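Local atomic coordinates of SspB protein (Streptomyces clavuligerus, PDB entry 6JUF), a protein that probably acts as a metal-binding DNase in a phosphorothioation-sensing bacterial defence system against phages. Residues R232-A237 / A276-K281; E280-A283 / E288-L291. All blocks are in the same frame, centred on the assembly; numbering follows the deposited sequence.

Interaction 1. Residues R232-A237 / A276-K281; sequences RIIAYA and AAALEK
Two helices of a small helix-and-hairpin unit meet where Ile-234 and Ala-235, on helix 231-243, face Ala-278 and Leu-279 on helix 272-285. The joint is entirely apolar, and all four residues are buried. Ala-278 points its methyl toward the neighbouring helix, and Ile-234 curls over it: CG2 comes to 3.8 Å from Ala-278 CB, while CD1 reaches to 3.9 Å of the same CB. With chi1 at -64°, CG2 lies anti to the backbone N and CG1 runs beside that N; chi2, at 166°, then sets CD1 against the alanine from the other branch. At the next residue of each helix the roles reverse, and the small residue is now on helix 231-243. Leu-279 sends the CD2 branch to the backbone of Ala-235, 3.8 Å from Ala-235 CA, and it also touches the methyl. The helices approach closely here, with Ala-235 CA and Leu-279 CA 5.7 Å apart. Leu-279 also packs on Leu-254 and Leu-257 of helix 254-259, while Tyr-236 turns away to helices 107-118 and 306-317. Helix 272-285 runs on into hairpin 289-293/298-302, and the sheet order 250-253, 298-302, 289-293 is consistent with a winged-helix arrangement.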
loop_
_atom_site.group_PDB
_atom_site.type_symbol
_atom_site.label_atom_id
_atom_site.label_comp_id
_atom_site.label_asym_id
_atom_site.label_seq_id
_atom_site.Cartn_x
_atom_site.Cartn_y
_atom_site.Cartn_z
ATOM N N ARG B 232 9.767 -13.708 -13.893
ATOM C CA ARG B 232 8.635 -14.013 -14.764
ATOM C C ARG B 232 7.833 -12.758 -15.154
ATOM O O ARG B 232 7.195 -12.727 -16.170
ATOM C CB ARG B 232 7.716 -15.082 -14.144
ATOM C CG ARG B 232 8.437 -16.456 -14.180
ATOM C CD ARG B 232 7.530 -17.581 -13.675
ATOM N NE ARG B 232 7.400 -17.516 -12.237
ATOM C CZ ARG B 232 7.245 -18.561 -11.409
ATOM N NH1 ARG B 232 7.238 -19.799 -11.872
ATOM N NH2 ARG B 232 7.126 -18.367 -10.104
ATOM N N ILE B 233 7.890 -11.698 -14.312
ATOM C CA ILE B 233 7.231 -10.435 -14.748
ATOM C C ILE B 233 8.011 -9.763 -15.903
ATOM O O ILE B 233 7.433 -9.319 -16.899
ATOM C CB ILE B 233 7.023 -9.435 -13.573
ATOM C CG1 ILE B 233 6.108 -9.989 -12.461
ATOM C CG2 ILE B 233 6.499 -8.078 -14.110
ATOM C CD1 ILE B 233 4.691 -10.325 -12.903
ATOM N N ILE B 234 9.343 -9.781 -15.782
ATOM C CA ILE B 234 10.237 -9.345 -16.878
ATOM C C ILE B 234 9.961 -10.146 -18.162
ATOM O O ILE B 234 9.723 -9.587 -19.239
ATOM C CB ILE B 234 11.715 -9.398 -16.464
ATOM C CG1 ILE B 234 11.979 -8.395 -15.306
ATOM C CG2 ILE B 234 12.609 -9.066 -17.653
ATOM C CD1 ILE B 234 13.322 -8.601 -14.572
ATOM N N ALA B 235 9.986 -11.490 -18.033
ATOM C CA ALA B 235 9.778 -12.344 -19.216
ATOM C C ALA B 235 8.398 -12.158 -19.863
ATOM O O ALA B 235 8.258 -12.069 -21.089
ATOM C CB ALA B 235 10.036 -13.805 -18.836
ATOM N N TYR B 236 7.362 -12.064 -19.014
ATOM C CA TYR B 236 6.027 -11.798 -19.532
ATOM C C TYR B 236 6.031 -10.466 -20.363
ATOM O O TYR B 236 5.471 -10.390 -21.443
ATOM C CB TYR B 236 5.018 -11.703 -18.352
ATOM C CG TYR B 236 3.800 -10.832 -18.717
ATOM C CD1 TYR B 236 2.787 -11.322 -19.490
ATOM C CD2 TYR B 236 3.729 -9.489 -18.264
ATOM C CE1 TYR B 236 1.687 -10.514 -19.837
ATOM C CE2 TYR B 236 2.653 -8.678 -18.586
ATOM C CZ TYR B 236 1.643 -9.197 -19.411
ATOM O OH TYR B 236 0.606 -8.383 -19.753
ATOM N N ALA B 237 6.649 -9.430 -19.766
ATOM C CA ALA B 237 6.665 -8.134 -20.430
ATOM C C ALA B 237 7.394 -8.150 -21.751
ATOM O O ALA B 237 6.931 -7.565 -22.748
ATOM C CB ALA B 237 7.232 -7.068 -19.491
ATOM N N ALA B 276 18.484 -10.135 -19.695
ATOM C CA ALA B 276 19.025 -11.436 -20.137
ATOM C C ALA B 276 18.971 -12.455 -19.035
ATOM O O ALA B 276 18.628 -13.619 -19.266
ATOM C CB ALA B 276 20.475 -11.245 -20.588
ATOM N N ALA B 277 19.334 -12.031 -17.833
ATOM C CA ALA B 277 19.366 -12.980 -16.701
ATOM C C ALA B 277 17.973 -13.502 -16.367
ATOM O O ALA B 277 17.799 -14.706 -16.076
ATOM C CB ALA B 277 20.021 -12.378 -15.479
ATOM N N ALA B 278 16.967 -12.645 -16.446
ATOM C CA ALA B 278 15.582 -13.077 -16.199
ATOM C C ALA B 278 15.123 -14.040 -17.289
ATOM O O ALA B 278 14.475 -15.055 -16.988
ATOM C CB ALA B 278 14.650 -11.881 -16.134
ATOM N N LEU B 279 15.446 -13.735 -18.558
ATOM C CA LEU B 279 14.969 -14.571 -19.650
ATOM C C LEU B 279 15.672 -15.944 -19.599
ATOM O O LEU B 279 15.107 -16.956 -19.992
ATOM C CB LEU B 279 15.203 -13.872 -20.995
ATOM C CG LEU B 279 14.389 -12.609 -21.262
ATOM C CD1 LEU B 279 14.859 -11.941 -22.549
ATOM C CD2 LEU B 279 12.896 -12.880 -21.252
ATOM N N GLU B 280 16.892 -15.949 -19.095
ATOM C CA GLU B 280 17.606 -17.250 -19.019
ATOM C C GLU B 280 16.931 -18.155 -18.020
ATOM O O GLU B 280 16.769 -19.358 -18.232
ATOM C CB GLU B 280 19.054 -17.018 -18.617
ATOM C CG GLU B 280 19.806 -16.379 -19.787
ATOM C CD GLU B 280 21.304 -16.402 -19.673
ATOM O OE1 GLU B 280 21.926 -16.461 -20.737
ATOM O OE2 GLU B 280 21.870 -16.384 -18.558
ATOM N N LYS B 281 16.593 -17.579 -16.858
ATOM C CA LYS B 281 15.907 -18.336 -15.818
ATOM C C LYS B 281 14.578 -18.874 -16.293
ATOM O O LYS B 281 14.260 -20.037 -16.104
ATOM C CB LYS B 281 15.753 -17.450 -14.567
ATOM C CG LYS B 281 15.336 -18.221 -13.339
ATOM C CD LYS B 281 15.409 -17.257 -12.182
ATOM C CE LYS B 281 14.409 -17.583 -11.086
ATOM N NZ LYS B 281 14.668 -16.541 -10.040
#

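Interaction 2. Residues E280-A283 / E288-L291; sequences EKVA and ELQL
Leu-289 opens strand 289-293, the first strand of the hairpin that follows helix 272-285; the chain reverses after the helix, so this leucine lies against its last turns. Its side chain points at the helix, with CB 4.2 Å from Ala-283 CB. The CD1 branch goes on to Val-282 CG1 at 4.3 Å, a looser touch, and the buried leucine also meets Phe-302 of the neighbouring strand and Leu-239 of helix 231-243. The Ala-283 methyl comes close to the strand backbone as well, 3.7 Å from Leu-289 O. A water lies between Ala-283 O, at 2.7 Å, and Leu-289 O, linking helix to strand, though the contact with Leu-289 O is short enough to be doubtful. Gln-290 faces the other way, as the alternation of a strand requires, and its backbone pairs with Thr-301 in the antiparallel sheet. Leu-291 returns to the helix side about one turn nearer the start of the helix, against Glu-280, whose side chain it crosses at about a right angle. The glutamate chain is extended beyond CG, and its carboxylate forms a salt bridge to Arg-298 through OE1. The tightest touch is apolar: Leu-291 CD1 presses on the aliphatic Glu-280 CG at 3.4 Å.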
loop_
_atom_site.group_PDB
_atom_site.type_symbol
_atom_site.label_atom_id
_atom_site.label_comp_id
_atom_site.label_asym_id
_atom_site.label_seq_id
_atom_site.Cartn_x
_atom_site.Cartn_y
_atom_site.Cartn_z
ATOM N N GLU B 280 16.892 -15.949 -19.095
ATOM C CA GLU B 280 17.606 -17.250 -19.019
ATOM C C GLU B 280 16.931 -18.155 -18.020
ATOM O O GLU B 280 16.769 -19.358 -18.232
ATOM C CB GLU B 280 19.054 -17.018 -18.617
ATOM C CG GLU B 280 19.806 -16.379 -19.787
ATOM C CD GLU B 280 21.304 -16.402 -19.673
ATOM O OE1 GLU B 280 21.926 -16.461 -20.737
ATOM O OE2 GLU B 280 21.870 -16.384 -18.558
ATOM N N LYS B 281 16.593 -17.579 -16.858
ATOM C CA LYS B 281 15.907 -18.336 -15.818
ATOM C C LYS B 281 14.578 -18.874 -16.293
ATOM O O LYS B 281 14.260 -20.037 -16.104
ATOM C CB LYS B 281 15.753 -17.450 -14.567
ATOM C CG LYS B 281 15.336 -18.221 -13.339
ATOM C CD LYS B 281 15.409 -17.257 -12.182
ATOM C CE LYS B 281 14.409 -17.583 -11.086
ATOM N NZ LYS B 281 14.668 -16.541 -10.040
ATOM N N VAL B 282 13.848 -18.062 -17.047
ATOM C CA VAL B 282 12.525 -18.458 -17.512
ATOM C C VAL B 282 12.607 -19.427 -18.674
ATOM O O VAL B 282 11.879 -20.401 -18.701
ATOM C CB VAL B 282 11.664 -17.216 -17.784
ATOM C CG1 VAL B 282 10.283 -17.598 -18.308
ATOM C CG2 VAL B 282 11.475 -16.435 -16.496
ATOM N N ALA B 283 13.569 -19.225 -19.589
ATOM C CA ALA B 283 13.799 -20.129 -20.718
ATOM C C ALA B 283 14.200 -21.512 -20.286
ATOM O O ALA B 283 13.905 -22.469 -20.997
ATOM C CB ALA B 283 14.868 -19.594 -21.656
ATOM N N GLU B 288 9.801 -23.743 -25.263
ATOM C CA GLU B 288 9.386 -22.877 -26.362
ATOM C C GLU B 288 10.216 -21.599 -26.434
ATOM O O GLU B 288 10.158 -20.865 -27.415
ATOM C CB GLU B 288 7.915 -22.469 -26.257
ATOM C CG GLU B 288 6.896 -23.590 -26.038
ATOM C CD GLU B 288 6.434 -23.706 -24.554
ATOM O OE1 GLU B 288 5.260 -24.184 -24.343
ATOM O OE2 GLU B 288 7.247 -23.325 -23.599
ATOM N N LEU B 289 11.025 -21.328 -25.415
ATOM C CA LEU B 289 11.783 -20.088 -25.364
ATOM C C LEU B 289 13.275 -20.387 -25.373
ATOM O O LEU B 289 13.737 -21.286 -24.702
ATOM C CB LEU B 289 11.453 -19.283 -24.078
ATOM C CG LEU B 289 9.967 -18.944 -23.908
ATOM C CD1 LEU B 289 9.807 -18.215 -22.575
ATOM C CD2 LEU B 289 9.393 -18.105 -25.066
ATOM N N GLN B 290 14.028 -19.602 -26.135
ATOM C CA GLN B 290 15.504 -19.698 -26.118
ATOM C C GLN B 290 16.129 -18.310 -26.185
ATOM O O GLN B 290 15.542 -17.350 -26.651
ATOM C CB GLN B 290 16.069 -20.529 -27.301
ATOM C CG GLN B 290 15.715 -22.002 -27.200
ATOM C CD GLN B 290 16.506 -22.851 -28.207
ATOM O OE1 GLN B 290 17.250 -22.321 -29.028
ATOM N NE2 GLN B 290 16.402 -24.157 -28.094
ATOM N N LEU B 291 17.338 -18.221 -25.687
ATOM C CA LEU B 291 18.192 -17.094 -25.972
ATOM C C LEU B 291 19.216 -17.584 -26.981
ATOM O O LEU B 291 19.897 -18.560 -26.725
ATOM C CB LEU B 291 18.917 -16.557 -24.743
ATOM C CG LEU B 291 18.082 -15.735 -23.736
ATOM C CD1 LEU B 291 19.080 -14.988 -22.854
ATOM C CD2 LEU B 291 17.189 -14.688 -24.407
HETATM O O HOH W 1 14.273 -23.447 -23.461
#

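Following the chain from the N terminus, helix 231-243 comes first among the elements of these contacts; strand 250-253 and two short helices follow before helix 272-285 returns to pack on it. Interaction 1 closes this loop of 38 residues. Interaction 2 closes a much shorter one, a connection of four residues, half of them the end of helix 272-285, leading into strand 289-293. The two neither nest nor cross: they follow one another and overlap at Glu-280 and Lys-281. Helix 272-285 is thus held between helix 231-243 and the hairpin. The contacts also touch directly, since Val-282 CG2 packs 3.8 Å from Ala-235 CB, so they share a continuous packing surface at Val-282.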